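Local coordinates for protein nucleocapsid (Crimean-congo hemorrhagic fever virus, PDB 4AKL) that binds single- and double-stranded RNA, probably packages the viral genome, and displays sequence-non-specific DNA endonuclease activity, at residues R202-N214 with E249-L261. Numbering follows the deposited sequence.
Sequences REFVKGKYIMAFN and EAKKTVEALNGYL
The Y209 ring lies over the backbone of helix 245-263 at A256 and L257, with L257 CA 4.1 Å from the ring centroid and 19° off its normal, a CH-pi contact. Three bumps of the helix seat the ring: A256 CB beside Y209 CD2 (3.6 Å), L257 CD1 at Y209 CD1, and Y260 CB by Y209 CE1. Its hydroxyl reaches Y260, with Y209 OH 3.4 Å from Y260 CD1; the two rings meet obliquely, planes at 47°. What sends the ring down onto the helix is the first torsion of Y209, chi1 49°, which tucks CG between the backbone N and the carbonyl carbon.

One turn back, T253 is the main bump. Its CG2 presses on one face of F204, 3.6 Å from the ring centroid, while V254 CG2 meets the edge of that ring and W200 lies nearly parallel to it. The threonine's other branch, OG1, lies beside G207 and donates to E249 O at 3.0 Å; this oxygen takes T253 N as well, from the opposite face of its carbonyl plane. G207 has positive phi, where a CB would press on the carbonyl O of K206. The end of helix 195-204, its exit loop and the 3-10 segment 209-213 lie along helix 245-263, within the mostly helical arm that projects from the main body of the nucleocapsid.

Toward the start of 202-214, V205 CG1 nestles against A250 CB at 3.9 Å, and V205 also touches L235 of helix 230-242. At the far end F213 CZ touches both L257 CD1 and L261 CD2. Helix 270-292 backs this corner, M276 meeting F213, L280 meeting L257 and A273 meeting L261.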
loop_
_atom_site.group_PDB
_atom_site.type_symbol
_atom_site.label_atom_id
_atom_site.label_comp_id
_atom_site.label_asym_id
_atom_site.label_seq_id
_atom_site.Cartn_x
_atom_site.Cartn_y
_atom_site.Cartn_z
ATOM N N ARG A 202 33.399 -0.342 -1.463
ATOM C CA ARG A 202 33.236 0.534 -0.299
ATOM C C ARG A 202 34.359 1.572 -0.250
ATOM O O ARG A 202 34.114 2.727 0.015
ATOM C CB ARG A 202 33.157 -0.274 1.014
ATOM C CG ARG A 202 32.841 0.582 2.301
ATOM C CD ARG A 202 32.507 -0.266 3.576
ATOM N NE ARG A 202 32.838 -1.684 3.371
ATOM C CZ ARG A 202 31.978 -2.712 3.345
ATOM N NH1 ARG A 202 30.654 -2.560 3.560
ATOM N NH2 ARG A 202 32.466 -3.940 3.123
ATOM N N GLU A 203 35.584 1.150 -0.535
ATOM C CA GLU A 203 36.722 2.085 -0.577
ATOM C C GLU A 203 36.664 3.048 -1.805
ATOM O O GLU A 203 36.881 4.260 -1.666
ATOM C CB GLU A 203 38.034 1.320 -0.533
ATOM C CG GLU A 203 38.367 0.730 0.865
ATOM C CD GLU A 203 38.809 1.792 1.884
ATOM O OE1 GLU A 203 39.476 2.781 1.496
ATOM O OE2 GLU A 203 38.482 1.639 3.076
ATOM N N PHE A 204 36.365 2.495 -2.981
ATOM C CA PHE A 204 36.249 3.274 -4.223
ATOM C C PHE A 204 35.274 4.459 -4.060
ATOM O O PHE A 204 35.619 5.597 -4.379
ATOM C CB PHE A 204 35.791 2.365 -5.372
ATOM C CG PHE A 204 35.503 3.089 -6.653
ATOM C CD1 PHE A 204 36.551 3.507 -7.481
ATOM C CD2 PHE A 204 34.182 3.360 -7.041
ATOM C CE1 PHE A 204 36.296 4.179 -8.679
ATOM C CE2 PHE A 204 33.914 4.045 -8.252
ATOM C CZ PHE A 204 34.989 4.450 -9.069
ATOM N N VAL A 205 34.077 4.180 -3.534
ATOM C CA VAL A 205 33.050 5.206 -3.413
ATOM C C VAL A 205 33.329 6.295 -2.351
ATOM O O VAL A 205 32.528 7.224 -2.241
ATOM C CB VAL A 205 31.634 4.591 -3.199
ATOM C CG1 VAL A 205 31.355 3.535 -4.294
ATOM C CG2 VAL A 205 31.438 4.022 -1.746
ATOM N N LYS A 206 34.424 6.196 -1.574
ATOM C CA LYS A 206 34.856 7.338 -0.739
ATOM C C LYS A 206 35.492 8.497 -1.571
ATOM O O LYS A 206 35.823 9.546 -1.009
ATOM C CB LYS A 206 35.844 6.931 0.372
ATOM C CG LYS A 206 35.244 6.204 1.600
ATOM C CD LYS A 206 35.656 4.763 1.635
ATOM C CE LYS A 206 35.365 4.065 2.976
ATOM N NZ LYS A 206 36.607 3.982 3.800
ATOM N N GLY A 207 35.649 8.316 -2.882
ATOM C CA GLY A 207 36.336 9.303 -3.753
ATOM C C GLY A 207 37.748 8.855 -4.177
ATOM O O GLY A 207 38.530 9.662 -4.713
ATOM N N LYS A 208 38.066 7.571 -3.956
ATOM C CA LYS A 208 39.375 6.981 -4.293
ATOM C C LYS A 208 39.361 6.377 -5.715
ATOM O O LYS A 208 39.552 5.174 -5.925
ATOM C CB LYS A 208 39.763 5.935 -3.228
ATOM C CG LYS A 208 39.942 6.535 -1.848
ATOM C CD LYS A 208 40.328 5.494 -0.788
ATOM C CE LYS A 208 40.284 6.117 0.611
ATOM N NZ LYS A 208 40.495 5.086 1.675
ATOM N N TYR A 209 39.144 7.242 -6.678
ATOM C CA TYR A 209 38.916 6.832 -8.063
ATOM C C TYR A 209 40.095 6.122 -8.771
ATOM O O TYR A 209 39.860 5.298 -9.688
ATOM C CB TYR A 209 38.441 8.029 -8.902
ATOM C CG TYR A 209 39.255 9.301 -8.761
ATOM C CD1 TYR A 209 40.488 9.436 -9.403
ATOM C CD2 TYR A 209 38.788 10.374 -8.013
ATOM C CE1 TYR A 209 41.239 10.625 -9.290
ATOM C CE2 TYR A 209 39.522 11.549 -7.885
ATOM C CZ TYR A 209 40.749 11.668 -8.522
ATOM O OH TYR A 209 41.483 12.829 -8.406
ATOM N N ILE A 210 41.337 6.412 -8.332
ATOM C CA ILE A 210 42.561 5.806 -8.936
ATOM C C ILE A 210 42.520 4.263 -8.807
ATOM O O ILE A 210 43.129 3.564 -9.615
ATOM C CB ILE A 210 43.859 6.358 -8.322
ATOM C CG1 ILE A 210 44.010 7.859 -8.570
ATOM C CG2 ILE A 210 45.111 5.667 -8.905
ATOM C CD1 ILE A 210 45.077 8.474 -7.615
ATOM N N MET A 211 41.785 3.742 -7.793
ATOM C CA MET A 211 41.594 2.282 -7.639
ATOM C C MET A 211 41.030 1.628 -8.890
ATOM O O MET A 211 41.307 0.479 -9.159
ATOM C CB MET A 211 40.667 1.948 -6.468
ATOM C CG MET A 211 41.193 2.343 -5.130
ATOM S SD MET A 211 39.939 2.106 -3.860
ATOM C CE MET A 211 39.953 0.317 -3.725
ATOM N N ALA A 212 40.245 2.352 -9.666
ATOM C CA ALA A 212 39.693 1.796 -10.904
ATOM C C ALA A 212 40.775 1.341 -11.931
ATOM O O ALA A 212 40.495 0.518 -12.798
ATOM C CB ALA A 212 38.807 2.768 -11.514
ATOM N N PHE A 213 42.007 1.844 -11.809
ATOM C CA PHE A 213 43.085 1.424 -12.745
ATOM C C PHE A 213 43.645 0.034 -12.516
ATOM O O PHE A 213 44.229 -0.510 -13.477
ATOM C CB PHE A 213 44.236 2.413 -12.775
ATOM C CG PHE A 213 43.846 3.800 -13.129
ATOM C CD1 PHE A 213 42.652 4.094 -13.837
ATOM C CD2 PHE A 213 44.678 4.846 -12.774
ATOM C CE1 PHE A 213 42.331 5.364 -14.130
ATOM C CE2 PHE A 213 44.362 6.157 -13.099
ATOM C CZ PHE A 213 43.174 6.417 -13.778
ATOM N N ASN A 214 43.511 -0.525 -11.305
ATOM C CA ASN A 214 43.868 -1.945 -11.033
ATOM C C ASN A 214 43.051 -2.692 -9.917
ATOM O O ASN A 214 43.568 -2.961 -8.831
ATOM C CB ASN A 214 45.401 -2.145 -10.830
ATOM C CG ASN A 214 45.948 -1.512 -9.545
ATOM O OD1 ASN A 214 45.543 -0.423 -9.154
ATOM N ND2 ASN A 214 46.897 -2.209 -8.890
ATOM N N GLU A 249 27.146 8.271 -4.462
ATOM C CA GLU A 249 28.571 8.404 -4.157
ATOM C C GLU A 249 29.477 7.820 -5.264
ATOM O O GLU A 249 30.577 8.362 -5.527
ATOM C CB GLU A 249 28.928 7.727 -2.819
ATOM C CG GLU A 249 28.114 8.131 -1.562
ATOM C CD GLU A 249 28.052 9.632 -1.340
ATOM O OE1 GLU A 249 29.129 10.270 -1.309
ATOM O OE2 GLU A 249 26.927 10.172 -1.187
ATOM N N ALA A 250 29.034 6.727 -5.902
ATOM C CA ALA A 250 29.804 6.104 -7.000
ATOM C C ALA A 250 29.841 7.018 -8.221
ATOM O O ALA A 250 30.893 7.131 -8.879
ATOM C CB ALA A 250 29.230 4.762 -7.380
ATOM N N LYS A 251 28.701 7.648 -8.521
ATOM C CA LYS A 251 28.584 8.590 -9.658
ATOM C C LYS A 251 29.503 9.793 -9.440
ATOM O O LYS A 251 30.251 10.151 -10.302
ATOM C CB LYS A 251 27.130 9.039 -9.855
ATOM C CG LYS A 251 26.899 9.993 -11.054
ATOM C CD LYS A 251 25.402 10.094 -11.410
ATOM C CE LYS A 251 25.105 11.235 -12.391
ATOM N NZ LYS A 251 25.126 12.569 -11.731
ATOM N N LYS A 252 29.437 10.396 -8.263
ATOM C CA LYS A 252 30.346 11.496 -7.866
ATOM C C LYS A 252 31.858 11.124 -8.009
ATOM O O LYS A 252 32.719 11.936 -8.420
ATOM C CB LYS A 252 30.064 11.807 -6.409
ATOM C CG LYS A 252 30.808 12.968 -5.785
ATOM C CD LYS A 252 30.337 13.153 -4.320
ATOM C CE LYS A 252 28.956 13.802 -4.246
ATOM N NZ LYS A 252 28.464 13.977 -2.825
ATOM N N THR A 253 32.166 9.891 -7.646
ATOM C CA THR A 253 33.536 9.403 -7.706
ATOM C C THR A 253 33.985 9.337 -9.139
ATOM O O THR A 253 35.089 9.717 -9.416
ATOM C CB THR A 253 33.673 8.047 -7.018
ATOM O OG1 THR A 253 33.598 8.256 -5.609
ATOM C CG2 THR A 253 35.017 7.371 -7.343
ATOM N N VAL A 254 33.101 8.862 -10.032
ATOM C CA VAL A 254 33.394 8.725 -11.459
ATOM C C VAL A 254 33.536 10.099 -12.104
ATOM O O VAL A 254 34.390 10.266 -12.965
ATOM C CB VAL A 254 32.344 7.837 -12.230
ATOM C CG1 VAL A 254 32.690 7.721 -13.707
ATOM C CG2 VAL A 254 32.278 6.433 -11.636
ATOM N N GLU A 255 32.720 11.060 -11.679
ATOM C CA GLU A 255 32.812 12.438 -12.146
ATOM C C GLU A 255 34.118 13.039 -11.666
ATOM O O GLU A 255 34.744 13.822 -12.387
ATOM C CB GLU A 255 31.620 13.299 -11.649
ATOM C CG GLU A 255 30.223 12.918 -12.245
ATOM C CD GLU A 255 29.012 13.539 -11.486
ATOM O OE1 GLU A 255 29.210 14.325 -10.522
ATOM O OE2 GLU A 255 27.845 13.236 -11.858
ATOM N N ALA A 256 34.531 12.668 -10.448
ATOM C CA ALA A 256 35.820 13.107 -9.916
ATOM C C ALA A 256 36.961 12.588 -10.803
ATOM O O ALA A 256 37.901 13.336 -11.127
ATOM C CB ALA A 256 35.984 12.651 -8.478
ATOM N N LEU A 257 36.860 11.318 -11.215
ATOM C CA LEU A 257 37.837 10.693 -12.126
ATOM C C LEU A 257 37.930 11.450 -13.457
ATOM O O LEU A 257 39.018 11.698 -13.991
ATOM C CB LEU A 257 37.471 9.212 -12.434
ATOM C CG LEU A 257 38.407 8.423 -13.359
ATOM C CD1 LEU A 257 39.748 8.143 -12.636
ATOM C CD2 LEU A 257 37.816 7.108 -13.923
ATOM N N ASN A 258 36.779 11.773 -14.007
ATOM C CA ASN A 258 36.710 12.457 -15.287
ATOM C C ASN A 258 37.398 13.836 -15.231
ATOM O O ASN A 258 38.104 14.205 -16.181
ATOM C CB ASN A 258 35.259 12.555 -15.744
ATOM C CG ASN A 258 35.130 13.012 -17.168
ATOM O OD1 ASN A 258 35.786 12.488 -18.067
ATOM N ND2 ASN A 258 34.278 13.996 -17.389
ATOM N N GLY A 259 37.206 14.579 -14.132
ATOM C CA GLY A 259 37.961 15.830 -13.881
ATOM C C GLY A 259 39.477 15.564 -13.891
ATOM O O GLY A 259 40.261 16.295 -14.547
ATOM N N TYR A 260 39.882 14.498 -13.191
ATOM C CA TYR A 260 41.287 14.134 -13.063
ATOM C C TYR A 260 41.948 13.819 -14.396
ATOM O O TYR A 260 43.048 14.305 -14.666
ATOM C CB TYR A 260 41.481 12.926 -12.133
ATOM C CG TYR A 260 42.934 12.555 -11.958
ATOM C CD1 TYR A 260 43.726 13.181 -10.981
ATOM C CD2 TYR A 260 43.527 11.588 -12.772
ATOM C CE1 TYR A 260 45.082 12.846 -10.823
ATOM C CE2 TYR A 260 44.877 11.251 -12.630
ATOM C CZ TYR A 260 45.646 11.884 -11.649
ATOM O OH TYR A 260 46.958 11.546 -11.511
ATOM N N LEU A 261 41.278 12.976 -15.194
ATOM C CA LEU A 261 41.790 12.562 -16.505
ATOM C C LEU A 261 41.865 13.780 -17.444
ATOM O O LEU A 261 42.714 13.832 -18.327
ATOM C CB LEU A 261 40.910 11.456 -17.122
ATOM C CG LEU A 261 40.842 10.103 -16.383
ATOM C CD1 LEU A 261 39.630 9.260 -16.857
ATOM C CD2 LEU A 261 42.147 9.313 -16.496
#